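Local coordinates for Asp/Glu-specific dipeptidyl-peptidase (PDB 5JXF), which removes dipeptides from the N-terminus of oligopeptides as a serine peptidase, with strict specificity for aspartate or glutamate at the P1 position, at residues G39-S44 with R576-A581; G284-T289 with T584-Y589; K288-L293 with S687-D692. All blocks are in the same frame, centred on the assembly; numbering follows the deposited sequence.

How the contacts relate
The three contacts form one cluster beside the substrate site. Centres of contacts 1 and 2 are about 8 Å apart. Contact 3 is about 12 Å from contact 1 and about 13 Å from contact 2, centre to centre. Along the chain 39-44 comes first, then 284-293, then 576-589, then 687-692. Helices 295-325 through 547-571 fill much of the gap between 284-293 and 576-589, so contact 2 joins the chain on either side of a largely helical stretch. Contacts 2 and 3 share K288 and T289. The W41 backbone bonds to V587, and the Y292 hydroxyl to F578 O, which ties contact 1 to strand 586-591 and to the 288-293 loop.

Contact 1 of 3, residues G39-S44 with R576-A581; sequences GMWIPS and RIFPDA
W41 and F578 meet with one ring edge against one ring face. The edge of F578 turns toward the face of the W41 six-membered ring, with centroids 5.7 Å apart and planes at 63°. The CB of F578 lies over that same indole ring and makes a CH-pi contact, with F578 CB 3.6 Å from W41 CZ3. With chi1 at 58° the F578 ring is swung over its own backbone, so that one face takes G39 and M40 N. There G39 CA stands over the ring centre, 3.5 Å from the centroid of F578, and M40 N lies 3.5 Å from F578 CD2. G39 has backbone angles that suit a residue without a side chain.

The far end of W41 reaches R576. W41 CZ2 lies over one face of the guanidinium, 3.7 Å from R576 NH2, with the planes strongly inclined. R576 NE forms a salt bridge to E53, and its NH1 bonds to the carbonyls of Q36 and G38.

M40 sends an extended side chain along the other end of 576-581, and its SD touches A581 CB at 3.9 Å. The carbonyl oxygens of M40 and P579 both accept from R586 NH1. I42 CD1 packs on P579 CG at 4.0 Å.

This is buried loop-to-loop packing of the N-terminal segment against the link between helix 547-571 and strand 586-591. The side chain of M40 is about 7 Å from that of R680, which probably recognises the acidic P1 residue. This places the packing probably just behind the S1 pocket of this S46 peptidase.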
# COMPACT_ATOMS: atom_id res chain seq x y z
N GLY A 39 -1.01 -12.78 -25.61
CA GLY A 39 -0.41 -13.05 -26.91
C GLY A 39 0.39 -11.92 -27.54
O GLY A 39 0.07 -10.75 -27.36
N MET A 40 1.44 -12.28 -28.29
CA MET A 40 2.27 -11.31 -28.99
C MET A 40 2.49 -11.81 -30.42
O MET A 40 3.26 -12.73 -30.65
CB MET A 40 3.62 -11.11 -28.28
CG MET A 40 3.52 -10.85 -26.77
SD MET A 40 5.10 -11.01 -25.89
CE MET A 40 4.69 -10.19 -24.33
N TRP A 41 1.81 -11.18 -31.37
CA TRP A 41 1.63 -11.74 -32.70
C TRP A 41 2.55 -11.13 -33.76
O TRP A 41 2.81 -9.94 -33.76
CB TRP A 41 0.16 -11.59 -33.13
CG TRP A 41 -0.75 -12.11 -32.06
CD1 TRP A 41 -1.39 -11.38 -31.10
CD2 TRP A 41 -1.08 -13.48 -31.81
NE1 TRP A 41 -2.11 -12.21 -30.27
CE2 TRP A 41 -1.94 -13.51 -30.69
CE3 TRP A 41 -0.73 -14.69 -32.43
CZ2 TRP A 41 -2.46 -14.70 -30.18
CZ3 TRP A 41 -1.25 -15.86 -31.92
CH2 TRP A 41 -2.11 -15.86 -30.81
N ILE A 42 3.04 -11.98 -34.65
CA ILE A 42 3.82 -11.54 -35.79
C ILE A 42 2.91 -10.75 -36.70
O ILE A 42 1.90 -11.28 -37.17
CB ILE A 42 4.45 -12.73 -36.53
CG1 ILE A 42 5.28 -13.54 -35.55
CG2 ILE A 42 5.30 -12.23 -37.69
CD1 ILE A 42 5.84 -14.80 -36.12
N PRO A 43 3.25 -9.49 -36.97
CA PRO A 43 2.30 -8.55 -37.56
C PRO A 43 1.89 -8.92 -38.98
O PRO A 43 0.87 -8.43 -39.46
CB PRO A 43 3.07 -7.22 -37.55
CG PRO A 43 4.18 -7.42 -36.58
CD PRO A 43 4.55 -8.85 -36.69
N SER A 44 2.66 -9.77 -39.65
CA SER A 44 2.30 -10.20 -41.00
C SER A 44 1.32 -11.38 -40.97
O SER A 44 0.87 -11.85 -42.01
CB SER A 44 3.56 -10.58 -41.79
OG SER A 44 4.31 -11.57 -41.10
N ARG A 576 -4.70 -20.71 -29.79
CA ARG A 576 -4.09 -19.38 -29.74
C ARG A 576 -2.62 -19.41 -29.33
O ARG A 576 -2.19 -18.62 -28.49
CB ARG A 576 -4.87 -18.45 -28.79
CG ARG A 576 -6.37 -18.42 -29.04
CD ARG A 576 -7.02 -17.34 -28.19
NE ARG A 576 -6.65 -16.00 -28.62
CZ ARG A 576 -5.86 -15.18 -27.94
NH1 ARG A 576 -5.34 -15.55 -26.78
NH2 ARG A 576 -5.59 -13.97 -28.43
N ILE A 577 -1.85 -20.32 -29.92
CA ILE A 577 -0.44 -20.40 -29.57
C ILE A 577 0.36 -19.35 -30.34
O ILE A 577 0.30 -19.27 -31.57
CB ILE A 577 0.14 -21.81 -29.81
CG1 ILE A 577 -0.19 -22.69 -28.61
CG2 ILE A 577 1.64 -21.76 -29.99
CD1 ILE A 577 0.18 -24.13 -28.78
N PHE A 578 1.09 -18.53 -29.59
CA PHE A 578 1.91 -17.48 -30.16
C PHE A 578 3.37 -17.78 -29.83
O PHE A 578 3.65 -18.38 -28.81
CB PHE A 578 1.51 -16.11 -29.61
CG PHE A 578 1.57 -16.00 -28.11
CD1 PHE A 578 0.52 -16.44 -27.32
CD2 PHE A 578 2.67 -15.42 -27.49
CE1 PHE A 578 0.56 -16.31 -25.93
CE2 PHE A 578 2.73 -15.30 -26.09
CZ PHE A 578 1.67 -15.74 -25.32
N PRO A 579 4.29 -17.36 -30.70
CA PRO A 579 5.72 -17.57 -30.45
C PRO A 579 6.20 -16.73 -29.28
O PRO A 579 5.72 -15.61 -29.10
CB PRO A 579 6.37 -17.11 -31.76
CG PRO A 579 5.41 -16.15 -32.33
CD PRO A 579 4.06 -16.69 -31.99
N ASP A 580 7.15 -17.25 -28.52
CA ASP A 580 7.74 -16.54 -27.39
C ASP A 580 8.34 -15.26 -27.94
O ASP A 580 8.73 -15.22 -29.09
CB ASP A 580 8.81 -17.39 -26.68
CG ASP A 580 8.22 -18.38 -25.64
OD1 ASP A 580 7.32 -17.99 -24.85
OD2 ASP A 580 8.67 -19.54 -25.59
N ALA A 581 8.41 -14.20 -27.13
CA ALA A 581 9.06 -12.98 -27.60
C ALA A 581 10.53 -13.27 -27.84
O ALA A 581 11.13 -14.10 -27.15
CB ALA A 581 8.88 -11.84 -26.58

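Contact 2 of 3, residues G284-T289 with T584-Y589; sequences GYPGKT and TLRVTY
G284 and R586 form an antiparallel, hydrogen-bonded beta pair. It joins the end of strand 279-284 to the start of strand 586-591, an outermost strand of an eight-stranded antiparallel sheet within the chain. The sheet belongs to the chymotrypsin-like catalytic part of this S46 peptidase.

Two backbone bonds make the pair. G284 N donates to R586 O at 3.0 Å, and R586 N donates to G284 O at 2.8 Å. A CA-H...O contact adds to them, with L585 CA 3.3 Å from G284 O.

The apolar part lies beyond the pair. L585 CD1 sits over one face of the Y285 ring in a CH-pi contact, 3.7 Å from Y285 CZ. L585 CB leans on the same ring, 3.7 Å from Y285 CE2. The Y285 hydroxyl bonds to the V78 carbonyl, which fixes the far end of the ring. With an alanine in place of this tyrosine, the L585 methyl would probably lose its flat cover and the V78 carbonyl its hydroxyl partner. P286 packs at about a right angle across the R586 chain, with P286 CG 3.8 Å from R586 CG.

The polar end of R586 is used inside the protein. Its NH2 bonds to the D580 carbonyl and to N582, whose side chain also binds the T584 hydroxyl. The bend at chi2 (-65°) turns the chain toward T584 and the D580 loop. There R586 NE donates to T584 OG1 at 3.2 Å, with an N-H...O angle of 161° and the oxygen in the guanidinium plane.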
# COMPACT_ATOMS: atom_id res chain seq x y z
N GLY A 284 5.35 -3.46 -30.75
CA GLY A 284 6.66 -3.20 -30.22
C GLY A 284 7.62 -4.35 -30.36
O GLY A 284 7.37 -5.30 -31.13
N TYR A 285 8.72 -4.27 -29.63
CA TYR A 285 9.76 -5.28 -29.72
C TYR A 285 10.04 -5.98 -28.37
O TYR A 285 11.12 -5.83 -27.79
CB TYR A 285 11.04 -4.65 -30.28
CG TYR A 285 10.85 -4.00 -31.64
CD1 TYR A 285 10.28 -2.73 -31.74
CD2 TYR A 285 11.25 -4.64 -32.81
CE1 TYR A 285 10.08 -2.14 -32.97
CE2 TYR A 285 11.06 -4.04 -34.07
CZ TYR A 285 10.48 -2.79 -34.13
OH TYR A 285 10.28 -2.16 -35.32
N PRO A 286 9.07 -6.76 -27.90
CA PRO A 286 9.24 -7.50 -26.64
C PRO A 286 10.45 -8.42 -26.71
O PRO A 286 10.63 -9.18 -27.67
CB PRO A 286 7.94 -8.31 -26.53
CG PRO A 286 7.46 -8.47 -27.93
CD PRO A 286 7.84 -7.16 -28.61
N GLY A 287 11.30 -8.30 -25.69
CA GLY A 287 12.56 -9.01 -25.64
C GLY A 287 12.46 -10.51 -25.46
O GLY A 287 12.89 -11.28 -26.33
N LYS A 288 11.88 -10.94 -24.35
CA LYS A 288 11.87 -12.36 -24.05
C LYS A 288 10.61 -12.80 -23.31
O LYS A 288 10.07 -12.07 -22.48
CB LYS A 288 13.12 -12.74 -23.24
CG LYS A 288 13.32 -14.25 -23.14
CD LYS A 288 14.68 -14.62 -22.56
CE LYS A 288 14.85 -14.09 -21.15
NZ LYS A 288 16.15 -14.51 -20.54
N THR A 289 10.14 -14.00 -23.64
CA THR A 289 8.99 -14.60 -23.00
C THR A 289 9.17 -16.12 -23.00
O THR A 289 9.85 -16.65 -23.87
CB THR A 289 7.69 -14.13 -23.71
OG1 THR A 289 7.04 -13.12 -22.90
CG2 THR A 289 6.76 -15.25 -24.02
N THR A 584 11.69 -9.26 -31.61
CA THR A 584 11.18 -8.89 -32.94
C THR A 584 9.82 -8.18 -32.86
O THR A 584 9.12 -8.26 -31.86
CB THR A 584 11.05 -10.10 -33.85
OG1 THR A 584 10.08 -11.01 -33.32
CG2 THR A 584 12.42 -10.81 -34.00
N LEU A 585 9.48 -7.48 -33.94
CA LEU A 585 8.26 -6.68 -34.01
C LEU A 585 7.01 -7.53 -33.81
O LEU A 585 6.79 -8.49 -34.53
CB LEU A 585 8.20 -5.95 -35.36
CG LEU A 585 7.03 -5.01 -35.63
CD1 LEU A 585 7.04 -3.91 -34.64
CD2 LEU A 585 7.15 -4.46 -37.06
N ARG A 586 6.19 -7.18 -32.82
CA ARG A 586 4.97 -7.94 -32.54
C ARG A 586 3.83 -6.98 -32.30
O ARG A 586 4.02 -5.84 -31.96
CB ARG A 586 5.07 -8.85 -31.31
CG ARG A 586 6.17 -9.84 -31.24
CD ARG A 586 6.09 -10.90 -32.32
NE ARG A 586 7.23 -11.80 -32.19
CZ ARG A 586 7.25 -12.85 -31.39
NH1 ARG A 586 6.17 -13.16 -30.67
NH2 ARG A 586 8.33 -13.61 -31.32
N VAL A 587 2.63 -7.49 -32.49
CA VAL A 587 1.44 -6.74 -32.18
C VAL A 587 0.71 -7.47 -31.05
O VAL A 587 0.68 -8.69 -31.02
CB VAL A 587 0.55 -6.61 -33.42
CG1 VAL A 587 -0.80 -6.00 -33.05
CG2 VAL A 587 1.25 -5.77 -34.46
N THR A 588 0.14 -6.70 -30.13
CA THR A 588 -0.79 -7.23 -29.14
C THR A 588 -1.93 -6.21 -29.00
O THR A 588 -1.74 -5.02 -29.26
CB THR A 588 -0.09 -7.48 -27.78
OG1 THR A 588 -1.03 -8.01 -26.83
CG2 THR A 588 0.50 -6.20 -27.22
N TYR A 589 -3.11 -6.69 -28.62
CA TYR A 589 -4.27 -5.82 -28.53
C TYR A 589 -5.12 -6.17 -27.31
O TYR A 589 -4.93 -7.22 -26.70
CB TYR A 589 -5.14 -5.93 -29.77
CG TYR A 589 -5.34 -7.36 -30.17
CD1 TYR A 589 -4.45 -7.97 -31.04
CD2 TYR A 589 -6.40 -8.11 -29.67
CE1 TYR A 589 -4.59 -9.28 -31.39
CE2 TYR A 589 -6.56 -9.44 -30.04
CZ TYR A 589 -5.64 -10.01 -30.92
OH TYR A 589 -5.73 -11.31 -31.34

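Contact 3 of 3, residues K288-L293 with S687-D692; sequences KTQEYL and SDIHYD
Q290 and E291 meet the loop at 687-689 by quite different means. The tight side belongs to E291 and I689. The E291 chain bends at chi2 (-59°) and carries the buried carboxyl group in among backbone carbonyls. E291 OE2 lies 2.6 Å from S687 O, a distance at which the acid probably holds a proton, and E291 OE1 lies 3.5 Å from I689 O. S687 O accepts a hydrogen bond from H656 NE2. Beside this, Q290 N donates to D688 O at 2.8 Å, at an N-H...O angle of 156° and in the carbonyl plane. This is the one backbone hydrogen bond between the segments. L293 CD1 meets I689 CD1 at 4.0 Å, and helices 295-325 and 328-357 pack on I689 as well.

D688 bears on K288 and T289, with D688 OD2 3.6 Å from K288 O. Its carboxylate is held by others: a salt bridge to K347 and a bond from T658.

The looser side is formed by Q290 and K288. The Q290 chain runs alongside I689, its NE2 3.8 Å from I689 CD1. The exposed end of K288 leads away.

S687 OG bonds to R680 NH1, and R680 is probably essential for Asp/Glu recognition. The 687-692 loop is thus consistent with a second shell around the S1 pocket.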
# COMPACT_ATOMS: atom_id res chain seq x y z
N LYS A 288 11.88 -10.94 -24.35
CA LYS A 288 11.87 -12.36 -24.05
C LYS A 288 10.61 -12.80 -23.31
O LYS A 288 10.07 -12.07 -22.48
CB LYS A 288 13.12 -12.74 -23.24
CG LYS A 288 13.32 -14.25 -23.14
CD LYS A 288 14.68 -14.62 -22.56
CE LYS A 288 14.85 -14.09 -21.15
NZ LYS A 288 16.15 -14.51 -20.54
N THR A 289 10.14 -14.00 -23.64
CA THR A 289 8.99 -14.60 -23.00
C THR A 289 9.17 -16.12 -23.00
O THR A 289 9.85 -16.65 -23.87
CB THR A 289 7.69 -14.13 -23.71
OG1 THR A 289 7.04 -13.12 -22.90
CG2 THR A 289 6.76 -15.25 -24.02
N GLN A 290 8.62 -16.80 -21.98
CA GLN A 290 8.73 -18.25 -21.87
C GLN A 290 7.41 -18.86 -21.41
O GLN A 290 7.34 -19.37 -20.30
CB GLN A 290 9.83 -18.65 -20.89
CG GLN A 290 11.19 -18.06 -21.22
CD GLN A 290 12.27 -18.55 -20.28
OE1 GLN A 290 13.10 -19.39 -20.65
NE2 GLN A 290 12.30 -17.99 -19.08
N GLU A 291 6.37 -18.79 -22.23
CA GLU A 291 5.05 -19.21 -21.78
C GLU A 291 4.89 -20.72 -21.74
O GLU A 291 3.92 -21.24 -21.18
CB GLU A 291 3.95 -18.63 -22.69
CG GLU A 291 3.92 -17.10 -22.80
CD GLU A 291 3.73 -16.41 -21.47
OE1 GLU A 291 3.20 -17.03 -20.51
OE2 GLU A 291 4.11 -15.23 -21.38
N TYR A 292 5.84 -21.43 -22.33
CA TYR A 292 5.65 -22.85 -22.56
C TYR A 292 6.63 -23.74 -21.80
O TYR A 292 6.95 -24.84 -22.24
CB TYR A 292 5.74 -23.12 -24.06
CG TYR A 292 4.85 -22.18 -24.83
CD1 TYR A 292 3.47 -22.35 -24.81
CD2 TYR A 292 5.38 -21.12 -25.56
CE1 TYR A 292 2.64 -21.49 -25.51
CE2 TYR A 292 4.55 -20.25 -26.25
CZ TYR A 292 3.19 -20.45 -26.22
OH TYR A 292 2.36 -19.60 -26.91
N LEU A 293 7.09 -23.25 -20.65
CA LEU A 293 8.06 -23.99 -19.85
C LEU A 293 7.41 -25.19 -19.18
O LEU A 293 6.19 -25.23 -19.01
CB LEU A 293 8.69 -23.07 -18.81
CG LEU A 293 9.73 -22.08 -19.33
CD1 LEU A 293 10.25 -21.20 -18.20
CD2 LEU A 293 10.86 -22.81 -20.02
N SER A 687 4.07 -12.27 -15.94
CA SER A 687 3.42 -12.60 -17.22
C SER A 687 4.32 -13.18 -18.32
O SER A 687 3.80 -13.64 -19.32
CB SER A 687 2.70 -11.37 -17.76
OG SER A 687 3.57 -10.26 -17.85
N ASP A 688 5.64 -13.17 -18.14
CA ASP A 688 6.56 -13.83 -19.08
C ASP A 688 6.52 -15.34 -18.95
O ASP A 688 6.98 -16.08 -19.83
CB ASP A 688 8.01 -13.40 -18.86
CG ASP A 688 8.26 -11.95 -19.18
OD1 ASP A 688 7.31 -11.23 -19.58
OD2 ASP A 688 9.43 -11.53 -19.01
N ILE A 689 6.02 -15.81 -17.81
CA ILE A 689 6.04 -17.23 -17.44
C ILE A 689 4.61 -17.77 -17.39
O ILE A 689 4.34 -18.90 -17.79
CB ILE A 689 6.75 -17.43 -16.08
CG1 ILE A 689 8.18 -16.88 -16.14
CG2 ILE A 689 6.71 -18.90 -15.64
CD1 ILE A 689 9.05 -17.55 -17.18
N HIS A 690 3.70 -16.93 -16.89
CA HIS A 690 2.29 -17.29 -16.81
C HIS A 690 1.44 -16.04 -16.98
O HIS A 690 1.57 -15.09 -16.21
CB HIS A 690 1.97 -17.96 -15.47
CG HIS A 690 0.52 -18.30 -15.28
ND1 HIS A 690 -0.20 -17.87 -14.19
CD2 HIS A 690 -0.33 -19.04 -16.03
CE1 HIS A 690 -1.44 -18.32 -14.28
NE2 HIS A 690 -1.54 -19.04 -15.39
N TYR A 691 0.57 -16.04 -17.99
CA TYR A 691 -0.32 -14.91 -18.24
C TYR A 691 -1.71 -15.19 -17.64
O TYR A 691 -2.34 -16.19 -17.97
CB TYR A 691 -0.42 -14.62 -19.74
CG TYR A 691 -1.27 -13.41 -20.09
CD1 TYR A 691 -0.70 -12.15 -20.19
CD2 TYR A 691 -2.63 -13.53 -20.32
CE1 TYR A 691 -1.47 -11.05 -20.50
CE2 TYR A 691 -3.40 -12.43 -20.63
CZ TYR A 691 -2.82 -11.20 -20.72
OH TYR A 691 -3.60 -10.11 -21.03
N ASP A 692 -2.17 -14.32 -16.75
CA ASP A 692 -3.52 -14.41 -16.19
C ASP A 692 -4.24 -13.13 -16.58
O ASP A 692 -3.85 -12.04 -16.16
CB ASP A 692 -3.47 -14.60 -14.67
CG ASP A 692 -4.87 -14.66 -14.00
OD1 ASP A 692 -5.89 -14.18 -14.55
OD2 ASP A 692 -4.94 -15.20 -12.88